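Local coordinates for protein excinuclease ABC, subunit A. (Deinococcus radiodurans, PDB 2VF7) that probably binds DNA and takes part in damage recognition during nucleotide excision repair, as a zinc-containing UvrA-family protein that binds and hydrolyses ATP, at residues 51-56 with 435-440; 55-60 with 89-94; 403-408 with 422-427. The protein carries 1 engineered substitution. All coordinates share one frame; numbering follows the deposited sequence. Where two conformers were deposited one is given.

How the contacts relate
All three contacts are buried, and all pack elements against one mostly parallel core sheet of an ABC ATPase fold. Contacts 1 and 2 use successive turns of helix 49-69 and share Gly-55 and Thr-56. Contact 3 lies on the other face of the sheet, where helix 417-428 packs on strand 402-406. That strand neighbours strand 433-437 of contact 1. Val-404 of the same strand touches Tyr-58 of contact 2. The packing between segments is apolar throughout, but the surroundings differ. Contact 1 adjoins the ADP phosphates and is rich in polar bonds. Contact 2 reaches the second subunit through Pro-93. Contact 3 is mainly leucine and tyrosine.

Contact 1. Residues 51-56 with 435-440. With ADP (adenosine-5'-diphosphate), chain E.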
loop_
_atom_site.group_PDB
_atom_site.type_symbol
_atom_site.label_atom_id
_atom_site.label_comp_id
_atom_site.label_asym_id
_atom_site.label_seq_id
_atom_site.Cartn_x
_atom_site.Cartn_y
_atom_site.Cartn_z
ATOM N N SER A 51 7.377 3.193 -24.165
ATOM C CA SER A 51 7.340 1.744 -23.936
ATOM C C SER A 51 8.648 1.231 -23.295
ATOM O O SER A 51 8.620 0.286 -22.526
ATOM C CB SER A 51 7.053 0.989 -25.228
ATOM O OG SER A 51 5.733 1.218 -25.676
ATOM N N LEU A 52 9.767 1.891 -23.599
ATOM C CA LEU A 52 11.105 1.583 -23.048
ATOM C C LEU A 52 11.392 2.246 -21.685
ATOM O O LEU A 52 11.527 1.547 -20.674
ATOM C CB LEU A 52 12.199 1.915 -24.067
ATOM C CG LEU A 52 13.641 1.457 -23.808
ATOM C CD1 LEU A 52 13.730 -0.001 -23.409
ATOM C CD2 LEU A 52 14.474 1.720 -25.040
ATOM N N ALA A 53 11.450 3.576 -21.639
ATOM C CA ALA A 53 11.769 4.267 -20.378
ATOM C C ALA A 53 10.742 4.019 -19.283
ATOM O O ALA A 53 11.111 3.810 -18.135
ATOM C CB ALA A 53 11.993 5.790 -20.595
ATOM N N PHE A 54 9.457 4.048 -19.622
ATOM C CA PHE A 54 8.410 3.872 -18.614
ATOM C C PHE A 54 7.845 2.477 -18.580
ATOM O O PHE A 54 7.725 1.895 -17.507
ATOM C CB PHE A 54 7.254 4.870 -18.829
ATOM C CG PHE A 54 7.589 6.281 -18.442
ATOM C CD1 PHE A 54 8.208 7.137 -19.343
ATOM C CD2 PHE A 54 7.292 6.761 -17.169
ATOM C CE1 PHE A 54 8.524 8.438 -18.981
ATOM C CE2 PHE A 54 7.618 8.084 -16.808
ATOM C CZ PHE A 54 8.216 8.900 -17.707
ATOM N N GLY A 55 7.446 1.964 -19.746
ATOM C CA GLY A 55 6.766 0.677 -19.857
ATOM C C GLY A 55 7.626 -0.502 -19.438
ATOM O O GLY A 55 7.112 -1.537 -18.967
ATOM N N THR A 56 8.936 -0.330 -19.588
ATOM C CA THR A 56 9.905 -1.397 -19.341
ATOM C C THR A 56 10.799 -1.074 -18.137
ATOM O O THR A 56 10.767 -1.789 -17.132
ATOM C CB THR A 56 10.742 -1.670 -20.613
ATOM O OG1 THR A 56 9.871 -2.114 -21.656
ATOM C CG2 THR A 56 11.783 -2.738 -20.374
ATOM N N PHE A 435 16.550 9.274 -16.442
ATOM C CA PHE A 435 16.066 8.775 -17.728
ATOM C C PHE A 435 15.024 9.771 -18.247
ATOM O O PHE A 435 13.963 9.931 -17.648
ATOM C CB PHE A 435 15.461 7.358 -17.624
ATOM C CG PHE A 435 16.461 6.255 -17.280
ATOM C CD1 PHE A 435 17.843 6.482 -17.282
ATOM C CD2 PHE A 435 15.997 4.965 -16.963
ATOM C CE1 PHE A 435 18.730 5.452 -16.964
ATOM C CE2 PHE A 435 16.883 3.934 -16.640
ATOM C CZ PHE A 435 18.242 4.168 -16.640
ATOM N N VAL A 436 15.326 10.419 -19.364
ATOM C CA VAL A 436 14.527 11.536 -19.845
ATOM C C VAL A 436 14.078 11.318 -21.277
ATOM O O VAL A 436 14.906 11.280 -22.166
ATOM C CB VAL A 436 15.329 12.849 -19.789
ATOM C CG1 VAL A 436 14.504 14.041 -20.338
ATOM C CG2 VAL A 436 15.802 13.106 -18.360
ATOM N N VAL A 437 12.774 11.149 -21.497
ATOM C CA VAL A 437 12.264 11.222 -22.863
ATOM C C VAL A 437 11.973 12.658 -23.235
ATOM O O VAL A 437 11.172 13.339 -22.592
ATOM C CB VAL A 437 11.110 10.198 -23.189
ATOM C CG1 VAL A 437 10.629 9.477 -21.958
ATOM C CG2 VAL A 437 9.983 10.830 -23.981
ATOM N N GLU A 438 12.659 13.102 -24.279
ATOM C CA GLU A 438 12.689 14.493 -24.678
ATOM C C GLU A 438 12.704 14.637 -26.201
ATOM O O GLU A 438 13.231 13.775 -26.926
ATOM C CB GLU A 438 13.919 15.185 -24.060
ATOM C CG GLU A 438 13.957 16.692 -24.209
ATOM C CD GLU A 438 12.721 17.394 -23.651
ATOM O OE1 GLU A 438 12.688 17.647 -22.423
ATOM O OE2 GLU A 438 11.791 17.721 -24.437
ATOM N N HIS A 439 12.115 15.735 -26.672
ATOM C CA HIS A 439 12.195 16.145 -28.077
ATOM C C HIS A 439 13.043 17.396 -28.288
ATOM O O HIS A 439 13.543 17.627 -29.386
ATOM C CB HIS A 439 10.794 16.348 -28.643
ATOM C CG HIS A 439 10.042 15.072 -28.806
ATOM N ND1 HIS A 439 8.979 14.730 -28.001
ATOM C CD2 HIS A 439 10.223 14.036 -29.659
ATOM C CE1 HIS A 439 8.516 13.549 -28.372
ATOM N NE2 HIS A 439 9.261 13.100 -29.367
ATOM N N ASP A 440 13.192 18.198 -27.236
ATOM C CA ASP A 440 13.988 19.432 -27.286
ATOM C C ASP A 440 15.426 19.143 -27.683
ATOM O O ASP A 440 16.125 18.404 -26.995
ATOM C CB ASP A 440 13.972 20.129 -25.926
ATOM C CG ASP A 440 14.306 21.604 -26.017
ATOM O OD1 ASP A 440 15.219 21.976 -26.773
ATOM O OD2 ASP A 440 13.653 22.415 -25.326
HETATM P PB ADP E . 6.691 7.199 -27.955
HETATM O O1B ADP E . 7.900 7.537 -28.779
HETATM O O2B ADP E . 5.435 7.872 -28.421
HETATM O O3B ADP E . 6.937 7.386 -26.469
HETATM P PA ADP E . 5.178 4.897 -27.472
HETATM O O1A ADP E . 4.211 5.948 -26.923
HETATM O O2A ADP E . 5.691 3.839 -26.552
HETATM O O3A ADP E . 6.424 5.618 -28.181
HETATM O "O5'" ADP E . 4.382 4.118 -28.632
HETATM C "C5'" ADP E . 4.716 2.818 -29.125
HETATM C "C4'" ADP E . 3.458 1.965 -29.114
HETATM O "O4'" ADP E . 3.102 1.705 -27.751
HETATM C "C3'" ADP E . 2.229 2.607 -29.756
HETATM O "O3'" ADP E . 1.477 1.632 -30.520
HETATM C "C2'" ADP E . 1.446 3.093 -28.544
HETATM O "O2'" ADP E . 0.056 3.275 -28.793
HETATM C "C1'" ADP E . 1.728 2.001 -27.520
HETATM N N9 ADP E . 1.581 2.448 -26.121
HETATM C C8 ADP E . 2.312 3.416 -25.529
HETATM N N7 ADP E . 1.953 3.623 -24.247
HETATM C C5 ADP E . 0.962 2.744 -24.005
HETATM C C6 ADP E . 0.152 2.397 -22.824
HETATM N N6 ADP E . 0.321 3.074 -21.658
HETATM N N1 ADP E . -0.761 1.421 -22.964
HETATM C C2 ADP E . -0.944 0.743 -24.121
HETATM N N3 ADP E . -0.234 0.996 -25.228
HETATM C C4 ADP E . 0.724 1.966 -25.228
#
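Val-437 meets helix 49-69 with a single methyl group, CG1. This methyl lies at the edge of the Phe-54 ring, in the ring plane, with CG1 3.8 Å from CE1. It also touches the neighbouring residue, at 4.2 Å from Ala-53 CB. Phe-54 has CG anti to its carbonyl carbon (chi1 -73°), and the far end of the ring reaches the strand although the CB bond does not aim at it. Val-437 holds CG1 nearly eclipsed with its backbone N (chi1 8°), an unusual torsion for the methyl that makes both contacts. The same helix face also rests on the two neighbouring strands: Phe-54 touches Val-404 of strand 402-406, and Ala-53 touches Phe-41 of strand 38-42.

The same helix turn grips ADP. Ser-51 holds one phosphate oxygen twice: its N is 3.0 Å from ADP O2A, and its OG is 2.8 Å from that O2A. His-24 ND1 is a further partner of the hydroxyl.

Past the strand, Glu-438 folds back on the chain. OE2 of Glu-438 accepts from His-439 N at 3.0 Å and from Asp-440 N at 3.2 Å. Both meet OE2 on its anti side, from opposite faces of the carboxylate plane. This pins the turn in which Asp-440 caps the following helix. His-439 makes a weak bond to Lys-49, an ADP-binding residue.

Helix 49-69 begins within the Walker A P-loop. His-439, in the sequence VVEHD, probably corresponds to the H-loop (switch) histidine. The arrangement is typical of the nucleotide site of an ABC ATPase core.

Contact 2. Residues 55-60 with 89-94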
loop_
_atom_site.group_PDB
_atom_site.type_symbol
_atom_site.label_atom_id
_atom_site.label_comp_id
_atom_site.label_asym_id
_atom_site.label_seq_id
_atom_site.Cartn_x
_atom_site.Cartn_y
_atom_site.Cartn_z
ATOM N N GLY A 55 7.446 1.964 -19.746
ATOM C CA GLY A 55 6.766 0.677 -19.857
ATOM C C GLY A 55 7.626 -0.502 -19.438
ATOM O O GLY A 55 7.112 -1.537 -18.967
ATOM N N THR A 56 8.936 -0.330 -19.588
ATOM C CA THR A 56 9.905 -1.397 -19.341
ATOM C C THR A 56 10.799 -1.074 -18.137
ATOM O O THR A 56 10.767 -1.789 -17.132
ATOM C CB THR A 56 10.742 -1.670 -20.613
ATOM O OG1 THR A 56 9.871 -2.114 -21.656
ATOM C CG2 THR A 56 11.783 -2.738 -20.374
ATOM N N LEU A 57 11.566 0.012 -18.229
ATOM C CA LEU A 57 12.599 0.318 -17.212
ATOM C C LEU A 57 12.002 0.721 -15.876
ATOM O O LEU A 57 12.217 0.036 -14.873
ATOM C CB LEU A 57 13.618 1.350 -17.728
ATOM C CG LEU A 57 14.720 0.814 -18.654
ATOM C CD1 LEU A 57 15.400 1.910 -19.450
ATOM C CD2 LEU A 57 15.770 0.093 -17.857
ATOM N N TYR A 58 11.235 1.809 -15.858
ATOM C CA TYR A 58 10.553 2.227 -14.639
ATOM C C TYR A 58 9.694 1.105 -14.056
ATOM O O TYR A 58 9.816 0.766 -12.875
ATOM C CB TYR A 58 9.730 3.512 -14.887
ATOM C CG TYR A 58 8.736 3.846 -13.800
ATOM C CD1 TYR A 58 9.157 4.365 -12.571
ATOM C CD2 TYR A 58 7.362 3.657 -14.002
ATOM C CE1 TYR A 58 8.243 4.670 -11.568
ATOM C CE2 TYR A 58 6.427 3.958 -12.993
ATOM C CZ TYR A 58 6.889 4.465 -11.780
ATOM O OH TYR A 58 5.989 4.775 -10.778
ATOM N N ALA A 59 8.863 0.497 -14.896
ATOM C CA ALA A 59 7.912 -0.520 -14.456
ATOM C C ALA A 59 8.528 -1.785 -13.836
ATOM O O ALA A 59 8.020 -2.293 -12.826
ATOM C CB ALA A 59 6.966 -0.882 -15.583
ATOM N N GLU A 60 9.592 -2.309 -14.430
ATOM C CA GLU A 60 10.297 -3.455 -13.828
ATOM C C GLU A 60 11.000 -3.056 -12.514
ATOM O O GLU A 60 10.910 -3.759 -11.519
ATOM C CB GLU A 60 11.263 -4.081 -14.846
ATOM C CG GLU A 60 12.073 -5.300 -14.370
ATOM C CD GLU A 60 11.249 -6.575 -14.222
ATOM O OE1 GLU A 60 10.052 -6.576 -14.593
ATOM O OE2 GLU A 60 11.804 -7.576 -13.712
ATOM N N ASP A 89 19.580 -6.043 -15.730
ATOM C CA ASP A 89 20.607 -6.110 -14.704
ATOM C C ASP A 89 21.167 -4.718 -14.412
ATOM O O ASP A 89 21.327 -3.915 -15.316
ATOM C CB ASP A 89 21.751 -7.015 -15.175
ATOM C CG ASP A 89 21.294 -8.443 -15.497
ATOM O OD1 ASP A 89 20.435 -9.010 -14.765
ATOM O OD2 ASP A 89 21.809 -9.009 -16.487
ATOM N N GLY A 90 21.471 -4.435 -13.148
ATOM C CA GLY A 90 22.096 -3.166 -12.762
ATOM C C GLY A 90 21.152 -1.996 -12.586
ATOM O O GLY A 90 21.558 -0.852 -12.730
ATOM N N LEU A 91 19.898 -2.287 -12.244
ATOM C CA LEU A 91 18.833 -1.287 -12.199
ATOM C C LEU A 91 18.466 -0.908 -10.761
ATOM O O LEU A 91 17.915 -1.743 -10.035
ATOM C CB LEU A 91 17.576 -1.850 -12.881
ATOM C CG LEU A 91 16.720 -1.027 -13.848
ATOM C CD1 LEU A 91 15.279 -1.485 -13.649
ATOM C CD2 LEU A 91 16.825 0.499 -13.718
ATOM N N PRO A 92 18.743 0.359 -10.354
ATOM C CA PRO A 92 18.367 0.791 -8.990
ATOM C C PRO A 92 16.839 0.985 -8.857
ATOM O O PRO A 92 16.118 0.790 -9.826
ATOM C CB PRO A 92 19.138 2.114 -8.785
ATOM C CG PRO A 92 19.786 2.457 -10.098
ATOM C CD PRO A 92 19.372 1.445 -11.139
ATOM N N PRO A 93 16.334 1.300 -7.645
ATOM C CA PRO A 93 14.907 1.660 -7.575
ATOM C C PRO A 93 14.602 2.933 -8.374
ATOM O O PRO A 93 15.519 3.692 -8.677
ATOM C CB PRO A 93 14.678 1.868 -6.075
ATOM C CG PRO A 93 15.774 1.059 -5.419
ATOM C CD PRO A 93 16.960 1.290 -6.310
ATOM N N ALA A 94 13.329 3.151 -8.724
ATOM C CA ALA A 94 12.951 4.243 -9.614
ATOM C C ALA A 94 11.769 5.071 -9.116
ATOM O O ALA A 94 10.817 4.528 -8.564
ATOM C CB ALA A 94 12.662 3.700 -11.016
#
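Leu-91 and Ala-94 are the two residues of the connection 89-94 that press on helix 49-69, against Leu-57 and Tyr-58. Gly-90 precedes them with a positive phi of 83°, a conformation that favours glycine; its O is bonded to Arg-35. Leu-91 then turns its side chain toward the helix. Its CD1 sits 3.6 Å from the backbone oxygen of Leu-57, a van der Waals contact. Further back, CG of Leu-91 is 4.3 Å from CD2 of Leu-57. Val-16 of strand 15-21 touches both leucines and completes this apolar cluster.

Pro-92 packs on Val-402. Pro-93 follows it, and its CB bond aims away from the helix segment. Its backbone bonds to Val-402, and its ring packs on Pro-93 of the second subunit. The connection therefore also lies at the dimer interface.

Ala-94 begins strand 94-96. Its CB points to the helix and is 3.9 Å from Tyr-58 CD1, meeting the ring obliquely. CE1 of Tyr-58 is 4.0 Å from the backbone oxygen of Ala-94. The ring gets there because Tyr-58 CG is anti to its N (chi1 166°), which swings it back from a CB bond that aims elsewhere. Ala-61, one helix turn on, touches both Leu-91 and Ala-94.

The helix that begins in the P-loop lies over one face of the sheet and covers the entry to edge strand 94-96, as in the nucleotide-binding core of ABC ATPases.

Contact 3. Residues 403-408 with 422-427; sequences YVLDEP and SALENL
Tyr-403 and Leu-427 pack strand 402-406 against helix 417-428, inside a beta-alpha-beta crossover that goes on to the adjacent parallel strand 433-437. The strand carries the sequence YVLDEP, which matches the Walker B motif of ABC ATPases.

The first kind of contact is CH-pi. Leu-427 CD1 lies over one face of the Tyr-403 ring, 4.2 Å from the centroid and 27° off the ring normal. CD1 of Leu-427 is nearest Tyr-403 CD1, at 3.8 Å; CD2 of Leu-427 reaches only CE1 of the ring, at 3.9 Å. The two side chains cross at about a right angle. With CG anti to the carbonyl carbon (chi1 -72°), Tyr-403 presents this ring face to the leucine methyl.

The second kind is aliphatic. Leu-405, two residues along the same strand face, meets Leu-424, one helix turn before Leu-427. Leu-390 of helix 382-393 touches Leu-405, Leu-424 and Leu-427 and so closes the apolar cluster. The intervening residue, Val-404, packs on the opposite face of the sheet, against Phe-54 and Tyr-58 of helix 49-69.

One polar bond fixes the aromatic side chain. The phenol oxygen of Tyr-403 is bonded to Gln-393 OE1, which ties the hydroxyl end of the ring to helix 382-393. Between the aliphatic side chains, the nearest atoms are Leu-405 CD1 and Leu-424 CD2, 4.3 Å apart.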
loop_
_atom_site.group_PDB
_atom_site.type_symbol
_atom_site.label_atom_id
_atom_site.label_comp_id
_atom_site.label_asym_id
_atom_site.label_seq_id
_atom_site.Cartn_x
_atom_site.Cartn_y
_atom_site.Cartn_z
ATOM N N TYR A 403 15.491 8.755 -11.642
ATOM C CA TYR A 403 14.344 9.609 -11.972
ATOM C C TYR A 403 13.955 9.432 -13.425
ATOM O O TYR A 403 14.796 9.524 -14.317
ATOM C CB TYR A 403 14.661 11.071 -11.684
ATOM C CG TYR A 403 14.709 11.373 -10.198
ATOM C CD1 TYR A 403 15.927 11.604 -9.540
ATOM C CD2 TYR A 403 13.541 11.412 -9.453
ATOM C CE1 TYR A 403 15.962 11.886 -8.167
ATOM C CE2 TYR A 403 13.562 11.674 -8.084
ATOM C CZ TYR A 403 14.768 11.925 -7.447
ATOM O OH TYR A 403 14.747 12.202 -6.090
ATOM N N VAL A 404 12.674 9.159 -13.652
ATOM C CA VAL A 404 12.140 8.971 -15.002
ATOM C C VAL A 404 11.233 10.162 -15.391
ATOM O O VAL A 404 10.164 10.370 -14.822
ATOM C CB VAL A 404 11.395 7.619 -15.134
ATOM C CG1 VAL A 404 11.295 7.230 -16.588
ATOM C CG2 VAL A 404 12.119 6.527 -14.353
ATOM N N LEU A 405 11.710 10.963 -16.339
ATOM C CA LEU A 405 11.026 12.191 -16.729
ATOM C C LEU A 405 10.447 12.129 -18.160
ATOM O O LEU A 405 11.015 11.490 -19.054
ATOM C CB LEU A 405 11.953 13.405 -16.551
ATOM C CG LEU A 405 12.523 13.776 -15.167
ATOM C CD1 LEU A 405 14.008 13.467 -15.069
ATOM C CD2 LEU A 405 12.361 15.260 -14.924
ATOM N N ASP A 406 9.313 12.790 -18.361
ATOM C CA ASP A 406 8.665 12.820 -19.684
ATOM C C ASP A 406 8.461 14.245 -20.189
ATOM O O ASP A 406 7.452 14.878 -19.880
ATOM C CB ASP A 406 7.335 12.068 -19.678
ATOM C CG ASP A 406 6.577 12.222 -20.994
ATOM O OD1 ASP A 406 5.577 12.967 -21.002
ATOM O OD2 ASP A 406 6.997 11.631 -22.026
ATOM N N GLU A 407 9.437 14.732 -20.955
ATOM C CA GLU A 407 9.452 16.097 -21.477
ATOM C C GLU A 407 9.283 17.173 -20.411
ATOM O O GLU A 407 8.214 17.758 -20.277
ATOM C CB GLU A 407 8.430 16.265 -22.598
ATOM C CG GLU A 407 8.917 15.741 -23.920
ATOM C CD GLU A 407 7.959 16.058 -25.047
ATOM O OE1 GLU A 407 7.303 15.109 -25.544
ATOM O OE2 GLU A 407 7.856 17.254 -25.426
ATOM N N PRO A 408 10.356 17.455 -19.658
ATOM C CA PRO A 408 10.307 18.472 -18.615
ATOM C C PRO A 408 10.436 19.887 -19.180
ATOM O O PRO A 408 10.286 20.893 -18.443
ATOM C CB PRO A 408 11.511 18.108 -17.728
ATOM C CG PRO A 408 12.112 16.822 -18.348
ATOM C CD PRO A 408 11.683 16.815 -19.737
ATOM N N SER A 422 20.360 22.866 -15.619
ATOM C CA SER A 422 21.139 23.056 -14.400
ATOM C C SER A 422 20.555 22.332 -13.177
ATOM O O SER A 422 21.299 21.904 -12.291
ATOM C CB SER A 422 21.316 24.556 -14.137
ATOM O OG SER A 422 21.228 24.849 -12.759
ATOM N N ALA A 423 19.231 22.200 -13.135
ATOM C CA ALA A 423 18.534 21.462 -12.079
ATOM C C ALA A 423 18.641 19.961 -12.268
ATOM O O ALA A 423 18.569 19.222 -11.302
ATOM C CB ALA A 423 17.094 21.865 -12.021
ATOM N N LEU A 424 18.784 19.517 -13.514
ATOM C CA LEU A 424 18.987 18.103 -13.837
ATOM C C LEU A 424 20.406 17.643 -13.489
ATOM O O LEU A 424 20.594 16.529 -13.023
ATOM C CB LEU A 424 18.686 17.833 -15.319
ATOM C CG LEU A 424 17.259 18.025 -15.858
ATOM C CD1 LEU A 424 17.204 17.800 -17.380
ATOM C CD2 LEU A 424 16.252 17.137 -15.157
ATOM N N GLU A 425 21.397 18.505 -13.705
ATOM C CA GLU A 425 22.784 18.212 -13.336
ATOM C C GLU A 425 22.941 18.173 -11.828
ATOM O O GLU A 425 23.642 17.304 -11.306
ATOM C CB GLU A 425 23.759 19.209 -13.963
ATOM C CG GLU A 425 25.198 19.225 -13.359
ATOM C CD GLU A 425 26.123 18.117 -13.886
ATOM O OE1 GLU A 425 25.692 17.298 -14.733
ATOM O OE2 GLU A 425 27.297 18.062 -13.448
ATOM N N ASN A 426 22.265 19.082 -11.123
ATOM C CA ASN A 426 22.312 19.083 -9.656
ATOM C C ASN A 426 21.686 17.830 -9.078
ATOM O O ASN A 426 22.189 17.282 -8.101
ATOM C CB ASN A 426 21.626 20.307 -9.057
ATOM C CG ASN A 426 22.464 21.572 -9.161
ATOM O OD1 ASN A 426 23.700 21.551 -9.067
ATOM N ND2 ASN A 426 21.784 22.691 -9.335
ATOM N N LEU A 427 20.593 17.387 -9.690
ATOM C CA LEU A 427 19.932 16.141 -9.325
ATOM C C LEU A 427 20.838 14.950 -9.558
ATOM O O LEU A 427 20.913 14.060 -8.724
ATOM C CB LEU A 427 18.636 15.952 -10.128
ATOM C CG LEU A 427 17.292 16.068 -9.405
ATOM C CD1 LEU A 427 16.221 15.311 -10.187
ATOM C CD2 LEU A 427 17.390 15.521 -7.965
#